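CT398 (Chlamydia trachomatis, PDB 4ILO) is of unknown function but may bind nucleic acid, joining a long antiparallel coiled-coil hairpin to a small zinc ribbon domain. Local coordinates at residues A[9-14]-A[176-181]; A[18-23]-A[161-166]. All coordinates share one frame; numbering follows the deposited sequence. Where two conformers were deposited one is given.

How the contacts relate
Both contacts use the first part of the long helix 2-86. The centres of contact 1 and contact 2 lie about 15 Å apart. Both are on the same side of the chain's centre. Contact 2 pairs 18-23 with 161-166 of helix 90-171, the returning arm of the hairpin. Contact 1 pairs 9-14 with 176-181, on helix 176-189, which follows that arm in the chain. Along the chain contact 2 is nested inside the loop closed by contact 1. Nearly all the residues enclosed are helical and form the long hairpin. Contact 2 is thus one place where the two arms pack together, while contact 1 packs the next helix against the first arm, beside the zinc ribbon domain.

Contact 1: A[9-14]-A[176-181]; sequences QSILAI and PELFSV
I11 meets L178 and F179, and these three residues carry the contact. All the touching is apolar. The CA-CB bond of I11 points toward helix 176-189, and its branches divide the work.

The first group is aliphatic. CB and CG2 of I11 lie against one methyl of L178. The distance from I11 CB to L178 CD2 is 4.1 Å, and from I11 CG2 to L178 CD2 it is also 4.1 Å. The two side chains run at a slant to each other. L178 CD2 lies alongside the CB-CG2 bond of I11, equally far from both atoms.

The second group is aliphatic on aromatic. The other branch of I11 extends through CG1 to CD1. That methyl, I11 CD1, reaches F179 CD1 at 4.0 Å. It comes to the ring edge, near the ring plane, and does not lie over a face. I11 CD1 is also 4.0 Å from F179 CA, so it sits where the F179 side chain leaves the backbone. The side chains of I11 and F179 cross at about a right angle. I11 CG1 is trans to the main-chain N (chi1 -155°), which sends CD1 to F179 and leaves CG2 for L178.

Polar bonds lie beside this patch. S10 OG is hydrogen-bonded to T174 OG1, and D175 OD2 to L178 N at the start of helix 176-189. Y182 adds to the apolar cluster through I11 and I14, and L178 also touches I232 of the zinc ribbon region.

I11 and L178 are buried, and the patch is small. The arrangement is plain helix-to-helix packing at the base of a coiled-coil hairpin, where its first helix meets the helix leading to the zinc ribbon.

Contact 2: A[18-23]-A[161-166]; sequences DIKMIR and RSLLSQ
M21 reaches L163 and L164 because its CG stands trans to the carbonyl carbon (chi1 -85°) and the chain then bends at its last torsion (chi3 -43°). The bend folds CE back toward its own helix and leaves SD as the atom facing L164. L164 has the other arrangement, with CG opposite the main-chain N, and this carries its CD1 to the end of M21.

Three apolar meetings follow. M21 CG lies 3.9 Å from L163 CB, and the two side chains slide past each other in opposite directions. L163 CD1 passes on to K20, coming 3.9 Å from K20 CB. The lysine thus touches with the foot of its side chain, and the rest of its extended chain runs on at an exposed position. M21 SD comes 4.1 Å from L164 CD1 and also touches L164 N, at 4.0 Å. The M21 and L164 side chains cross nearly at right angles.

L163 also touches L17 and L24. With K20 and M21 these residues form a four-residue hole on helix 2-86, and L163 fills it as the knob. This is knobs-into-holes packing of an antiparallel coiled coil. The local axes approach to 10.0 Å at an angle of 153°.

Within the second helix, S162 O accepts from Q166 N and from S165 OG, the latter at 3.0 Å. Between the arms the direct contact is apolar and not directional. Beside it D18 makes only a long, weak ion pair with R167 of the other arm, and D18 OD2 is hydrogen-bonded to Y182 OH.

Contact 1: A[9-14]-A[176-181]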
ATOM      1  N   GLN A   9       4.470  16.514  39.836  1.00 38.03           N
ATOM      2  CA  GLN A   9       5.436  15.437  39.646  1.00 39.52           C
ATOM      3  C   GLN A   9       4.766  14.203  39.042  1.00 41.26           C
ATOM      4  O   GLN A   9       5.338  13.527  38.163  1.00 38.03           O
ATOM      5  CB  GLN A   9       6.097  15.115  40.991  1.00 39.25           C
ATOM      6  CG  GLN A   9       7.451  14.389  40.881  1.00 44.74           C
ATOM      7  CD  GLN A   9       8.142  14.173  42.256  1.00 71.12           C
ATOM      8  OE1 GLN A   9       7.718  14.719  43.287  1.00 65.18           O
ATOM      9  NE2 GLN A   9       9.215  13.378  42.257  1.00 71.91           N
ATOM     10  N   SER A  10       3.526  13.926  39.457  1.00 38.44           N
ATOM     11  CA  SER A  10       2.841  12.727  38.990  1.00 38.70           C
ATOM     12  C   SER A  10       2.396  12.845  37.525  1.00 37.76           C
ATOM     13  O   SER A  10       2.567  11.907  36.754  1.00 37.41           O
ATOM     14  CB  SER A  10       1.646  12.422  39.875  1.00 40.05           C
ATOM     15  OG  SER A  10       0.988  11.255  39.438  1.00 46.74           O
ATOM     16  N   ILE A  11       1.773  13.965  37.151  1.00 37.55           N
ATOM     17  CA  ILE A  11       1.372  14.186  35.765  1.00 36.83           C
ATOM     18  C   ILE A  11       2.593  14.339  34.873  1.00 35.75           C
ATOM     19  O   ILE A  11       2.569  13.941  33.710  1.00 35.10           O
ATOM     20  CB  ILE A  11       0.466  15.422  35.657  1.00 37.28           C
ATOM     21  CG1 ILE A  11      -0.433  15.324  34.428  1.00 37.17           C
ATOM     22  CG2 ILE A  11       1.316  16.691  35.567  1.00 36.88           C
ATOM     23  CD1 ILE A  11      -1.420  14.205  34.456  1.00 37.87           C
ATOM     24  N   LEU A  12       3.671  14.929  35.383  1.00 35.70           N
ATOM     25  CA  LEU A  12       4.878  15.004  34.580  1.00 35.06           C
ATOM     26  C   LEU A  12       5.350  13.610  34.190  1.00 34.84           C
ATOM     27  O   LEU A  12       5.726  13.377  33.034  1.00 39.12           O
ATOM     28  CB  LEU A  12       5.958  15.819  35.304  1.00 35.41           C
ATOM     29  CG  LEU A  12       5.683  17.339  35.195  1.00 35.60           C
ATOM     30  CD1 LEU A  12       6.565  18.184  36.099  1.00 38.43           C
ATOM     31  CD2 LEU A  12       5.829  17.830  33.730  1.00 35.17           C
ATOM     32  N   ALA A  13       5.281  12.656  35.115  1.00 35.52           N
ATOM     33  CA  ALA A  13       5.773  11.315  34.807  1.00 35.65           C
ATOM     34  C   ALA A  13       4.823  10.576  33.880  1.00 37.99           C
ATOM     35  O   ALA A  13       5.269   9.785  33.034  1.00 38.95           O
ATOM     36  CB  ALA A  13       5.989  10.506  36.090  1.00 36.86           C
ATOM     37  N   ILE A  14       3.515  10.806  34.027  1.00 35.52           N
ATOM     38  CA  ILE A  14       2.566  10.261  33.059  1.00 35.27           C
ATOM     39  C   ILE A  14       2.810  10.866  31.686  1.00 34.12           C
ATOM     40  O   ILE A  14       2.698  10.188  30.654  1.00 33.78           O
ATOM     41  CB  ILE A  14       1.136  10.521  33.544  1.00 37.47           C
ATOM     42  CG1 ILE A  14       0.871   9.651  34.778  1.00 37.51           C
ATOM     43  CG2 ILE A  14       0.143  10.301  32.433  1.00 35.91           C
ATOM     44  CD1 ILE A  14      -0.266  10.089  35.573  1.00 38.66           C
ATOM     45  N   PRO A 176      -7.227  13.764  39.869  1.00 33.50           N
ATOM     46  CA  PRO A 176      -8.099  13.512  38.709  1.00 41.99           C
ATOM     47  C   PRO A 176      -8.592  14.765  38.001  1.00 50.19           C
ATOM     48  O   PRO A 176      -8.970  14.685  36.818  1.00 47.58           O
ATOM     49  CB  PRO A 176      -9.251  12.677  39.292  1.00 36.60           C
ATOM     50  CG  PRO A 176      -9.250  12.960  40.706  1.00 37.48           C
ATOM     51  CD  PRO A 176      -7.846  13.309  41.126  1.00 35.33           C
ATOM     52  N   GLU A 177      -8.585  15.920  38.664  1.00 49.40           N
ATOM     53  CA  GLU A 177      -8.966  17.166  38.007  0.60 43.43           C
ATOM     54  C   GLU A 177      -7.870  17.636  37.059  1.00 38.98           C
ATOM     55  O   GLU A 177      -8.138  18.080  35.931  1.00 30.84           O
ATOM     56  CB  GLU A 177      -9.229  18.215  39.089  0.60 36.91           C
ATOM     57  CG  GLU A 177     -10.287  17.769  40.072  0.60 35.33           C
ATOM     58  CD  GLU A 177     -11.640  17.671  39.420  0.60 30.49           C
ATOM     59  OE1 GLU A 177     -11.860  18.379  38.417  0.60 31.51           O
ATOM     60  OE2 GLU A 177     -12.488  16.905  39.911  0.60 32.89           O
ATOM     61  N   LEU A 178      -6.626  17.552  37.522  1.00 28.63           N
ATOM     62  CA  LEU A 178      -5.492  17.917  36.686  1.00 35.56           C
ATOM     63  C   LEU A 178      -5.351  16.955  35.497  1.00 23.91           C
ATOM     64  O   LEU A 178      -5.147  17.393  34.361  1.00 24.61           O
ATOM     65  CB  LEU A 178      -4.247  17.925  37.573  1.00 39.16           C
ATOM     66  CG  LEU A 178      -2.882  17.909  36.906  1.00 35.43           C
ATOM     67  CD1 LEU A 178      -2.723  19.111  36.005  1.00 32.64           C
ATOM     68  CD2 LEU A 178      -1.813  17.876  37.992  1.00 28.57           C
ATOM     69  N   PHE A 179      -5.508  15.653  35.738  1.00 28.78           N
ATOM     70  CA  PHE A 179      -5.419  14.667  34.666  1.00 34.46           C
ATOM     71  C   PHE A 179      -6.471  14.920  33.590  1.00 34.90           C
ATOM     72  O   PHE A 179      -6.180  14.880  32.386  1.00 28.06           O
ATOM     73  CB  PHE A 179      -5.594  13.261  35.239  1.00 33.91           C
ATOM     74  CG  PHE A 179      -5.625  12.211  34.178  1.00 39.04           C
ATOM     75  CD1 PHE A 179      -4.440  11.751  33.607  1.00 39.89           C
ATOM     76  CD2 PHE A 179      -6.838  11.739  33.687  1.00 43.32           C
ATOM     77  CE1 PHE A 179      -4.462  10.805  32.583  1.00 34.71           C
ATOM     78  CE2 PHE A 179      -6.866  10.777  32.664  1.00 44.60           C
ATOM     79  CZ  PHE A 179      -5.679  10.317  32.112  1.00 36.44           C
ATOM     80  N   SER A 180      -7.711  15.146  34.019  1.00 34.62           N
ATOM     81  CA  SER A 180      -8.799  15.481  33.108  1.00 34.51           C
ATOM     82  C   SER A 180      -8.470  16.684  32.211  1.00 28.77           C
ATOM     83  O   SER A 180      -8.847  16.712  31.032  1.00 30.43           O
ATOM     84  CB  SER A 180     -10.047  15.755  33.949  1.00 38.85           C
ATOM     85  OG  SER A 180     -11.038  16.359  33.148  1.00 49.15           O
ATOM     86  N   VAL A 181      -7.790  17.700  32.750  1.00 23.38           N
ATOM     87  CA  VAL A 181      -7.346  18.820  31.917  1.00 22.57           C
ATOM     88  C   VAL A 181      -6.208  18.362  31.000  1.00 22.25           C
ATOM     89  O   VAL A 181      -6.236  18.574  29.773  1.00 22.05           O
ATOM     90  CB  VAL A 181      -6.915  20.004  32.818  1.00 22.16           C
ATOM     91  CG1 VAL A 181      -6.130  21.074  32.039  1.00 21.48           C
ATOM     92  CG2 VAL A 181      -8.100  20.624  33.497  1.00 34.42           C
TER

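Contact 2: A[18-23]-A[161-166]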
ATOM      1  N   ASP A  18       3.156   9.141  27.965  1.00 32.08           N
ATOM      2  CA  ASP A  18       2.325   9.505  26.825  1.00 31.53           C
ATOM      3  C   ASP A  18       3.156   9.961  25.617  1.00 30.69           C
ATOM      4  O   ASP A  18       2.818   9.634  24.467  1.00 30.17           O
ATOM      5  CB  ASP A  18       1.277  10.526  27.240  1.00 32.03           C
ATOM      6  CG  ASP A  18       0.152   9.887  28.043  1.00 48.98           C
ATOM      7  OD1 ASP A  18      -0.158   8.722  27.729  1.00 54.35           O
ATOM      8  OD2 ASP A  18      -0.407  10.522  28.980  1.00 36.00           O
ATOM      9  N   ILE A  19       4.239  10.713  25.839  1.00 30.70           N
ATOM     10  CA  ILE A  19       5.047  11.169  24.707  1.00 33.39           C
ATOM     11  C   ILE A  19       5.647   9.974  23.967  1.00 34.49           C
ATOM     12  O   ILE A  19       5.584   9.879  22.728  1.00 34.49           O
ATOM     13  CB  ILE A  19       6.139  12.148  25.175  1.00 31.31           C
ATOM     14  CG1 ILE A  19       5.512  13.439  25.721  1.00 31.12           C
ATOM     15  CG2 ILE A  19       7.145  12.433  23.995  1.00 32.13           C
ATOM     16  CD1 ILE A  19       4.632  14.177  24.777  1.00 31.04           C
ATOM     17  N   LYS A  20       6.247   9.050  24.720  1.00 41.07           N
ATOM     18  CA  LYS A  20       6.790   7.838  24.114  1.00 38.39           C
ATOM     19  C   LYS A  20       5.713   7.094  23.339  1.00 38.28           C
ATOM     20  O   LYS A  20       5.933   6.676  22.194  1.00 35.98           O
ATOM     21  CB  LYS A  20       7.381   6.935  25.191  1.00 43.16           C
ATOM     22  CG  LYS A  20       8.617   7.495  25.852  1.00 49.52           C
ATOM     23  CD  LYS A  20       9.297   6.425  26.677  1.00 58.57           C
ATOM     24  CE  LYS A  20      10.084   7.004  27.834  1.00 62.07           C
ATOM     25  NZ  LYS A  20      10.539   5.912  28.749  1.00 68.65           N
ATOM     26  N   MET A  21       4.529   6.932  23.948  1.00 32.64           N
ATOM     27  CA  MET A  21       3.472   6.177  23.293  1.00 32.86           C
ATOM     28  C   MET A  21       3.039   6.851  22.004  1.00 34.50           C
ATOM     29  O   MET A  21       2.715   6.166  21.035  1.00 30.21           O
ATOM     30  CB  MET A  21       2.281   5.965  24.229  1.00 34.42           C
ATOM     31  CG  MET A  21       2.465   4.732  25.135  1.00 54.22           C
ATOM     32  SD  MET A  21       0.941   4.067  25.859  1.00101.90           S
ATOM     33  CE  MET A  21       0.084   5.557  26.379  1.00 42.14           C
ATOM     34  N   ILE A  22       3.030   8.191  21.970  1.00 28.95           N
ATOM     35  CA  ILE A  22       2.716   8.895  20.731  1.00 28.45           C
ATOM     36  C   ILE A  22       3.794   8.620  19.701  1.00 28.32           C
ATOM     37  O   ILE A  22       3.511   8.371  18.526  1.00 30.02           O
ATOM     38  CB  ILE A  22       2.551  10.407  20.984  1.00 28.82           C
ATOM     39  CG1 ILE A  22       1.256  10.652  21.779  1.00 29.48           C
ATOM     40  CG2 ILE A  22       2.521  11.180  19.617  1.00 28.60           C
ATOM     41  CD1 ILE A  22       1.058  12.085  22.299  1.00 35.48           C
ATOM     42  N   ARG A  23       5.050   8.647  20.135  1.00 36.14           N
ATOM     43  CA  ARG A  23       6.139   8.335  19.232  1.00 31.40           C
ATOM     44  C   ARG A  23       5.985   6.923  18.692  1.00 32.84           C
ATOM     45  O   ARG A  23       5.962   6.721  17.477  1.00 31.16           O
ATOM     46  CB  ARG A  23       7.475   8.501  19.938  1.00 33.77           C
ATOM     47  CG  ARG A  23       8.639   8.232  19.006  1.00 43.35           C
ATOM     48  CD  ARG A  23       9.936   8.002  19.767  1.00 55.13           C
ATOM     49  NE  ARG A  23      10.828   7.180  18.958  1.00 65.16           N
ATOM     50  CZ  ARG A  23      10.946   5.858  19.064  1.00 65.41           C
ATOM     51  NH1 ARG A  23      10.245   5.175  19.977  1.00 58.62           N
ATOM     52  NH2 ARG A  23      11.778   5.210  18.257  1.00 66.88           N
ATOM     53  N   ARG A 161       2.565  -2.046  25.199  1.00 47.49           N
ATOM     54  CA  ARG A 161       1.890  -2.754  26.285  1.00 54.48           C
ATOM     55  C   ARG A 161       2.459  -2.355  27.644  1.00 48.61           C
ATOM     56  O   ARG A 161       1.712  -2.054  28.582  1.00 52.83           O
ATOM     57  CB  ARG A 161       2.024  -4.268  26.078  1.00 58.46           C
ATOM     58  CG  ARG A 161       0.896  -4.903  25.258  1.00 54.84           C
ATOM     59  CD  ARG A 161       0.979  -6.437  25.285  1.00 57.05           C
ATOM     60  NE  ARG A 161       1.956  -6.982  24.334  1.00 66.57           N
ATOM     61  CZ  ARG A 161       1.776  -7.047  23.012  1.00 61.48           C
ATOM     62  NH1 ARG A 161       0.656  -6.583  22.453  1.00 50.24           N
ATOM     63  NH2 ARG A 161       2.727  -7.566  22.241  1.00 68.81           N
ATOM     64  N   SER A 162       3.788  -2.349  27.763  1.00 49.88           N
ATOM     65  CA  SER A 162       4.424  -2.040  29.038  1.00 54.93           C
ATOM     66  C   SER A 162       4.173  -0.590  29.460  1.00 55.03           C
ATOM     67  O   SER A 162       3.910  -0.314  30.639  1.00 53.97           O
ATOM     68  CB  SER A 162       5.922  -2.344  28.952  1.00 51.22           C
ATOM     69  OG  SER A 162       6.622  -1.708  30.002  1.00 55.10           O
ATOM     70  N   LEU A 163       4.237   0.354  28.514  1.00 44.94           N
ATOM     71  CA  LEU A 163       4.041   1.753  28.880  1.00 44.10           C
ATOM     72  C   LEU A 163       2.592   2.029  29.247  1.00 47.78           C
ATOM     73  O   LEU A 163       2.322   2.932  30.052  1.00 51.17           O
ATOM     74  CB  LEU A 163       4.487   2.676  27.750  1.00 42.19           C
ATOM     75  CG  LEU A 163       5.979   2.642  27.408  1.00 45.68           C
ATOM     76  CD1 LEU A 163       6.258   3.287  26.051  1.00 54.10           C
ATOM     77  CD2 LEU A 163       6.790   3.312  28.499  1.00 43.53           C
ATOM     78  N   LEU A 164       1.651   1.267  28.677  1.00 42.48           N
ATOM     79  CA  LEU A 164       0.253   1.396  29.077  1.00 50.25           C
ATOM     80  C   LEU A 164       0.057   0.988  30.537  1.00 60.47           C
ATOM     81  O   LEU A 164      -0.539   1.731  31.332  1.00 60.87           O
ATOM     82  CB  LEU A 164      -0.620   0.546  28.165  1.00 49.79           C
ATOM     83  CG  LEU A 164      -2.066   0.997  27.980  1.00 51.11           C
ATOM     84  CD1 LEU A 164      -2.204   2.513  28.030  1.00 58.16           C
ATOM     85  CD2 LEU A 164      -2.538   0.485  26.647  1.00 50.17           C
ATOM     86  N   SER A 165       0.560  -0.191  30.913  1.00 62.50           N
ATOM     87  CA  SER A 165       0.373  -0.667  32.276  1.00 60.79           C
ATOM     88  C   SER A 165       1.049   0.262  33.275  1.00 60.04           C
ATOM     89  O   SER A 165       0.536   0.477  34.379  1.00 64.11           O
ATOM     90  CB  SER A 165       0.922  -2.087  32.414  1.00 67.58           C
ATOM     91  OG  SER A 165       2.335  -2.083  32.524  1.00 71.67           O
ATOM     92  N   GLN A 166       2.216   0.803  32.914  1.00 51.66           N
ATOM     93  CA  GLN A 166       2.859   1.806  33.754  1.00 49.17           C
ATOM     94  C   GLN A 166       1.986   3.044  33.879  1.00 56.11           C
ATOM     95  O   GLN A 166       1.815   3.586  34.982  1.00 62.41           O
ATOM     96  CB  GLN A 166       4.212   2.195  33.172  1.00 46.05           C
ATOM     97  CG  GLN A 166       5.277   1.132  33.261  1.00 47.73           C
ATOM     98  CD  GLN A 166       6.472   1.478  32.395  1.00 50.88           C
ATOM     99  OE1 GLN A 166       7.062   2.561  32.526  1.00 43.98           O
ATOM    100  NE2 GLN A 166       6.818   0.576  31.483  1.00 56.89           N
TER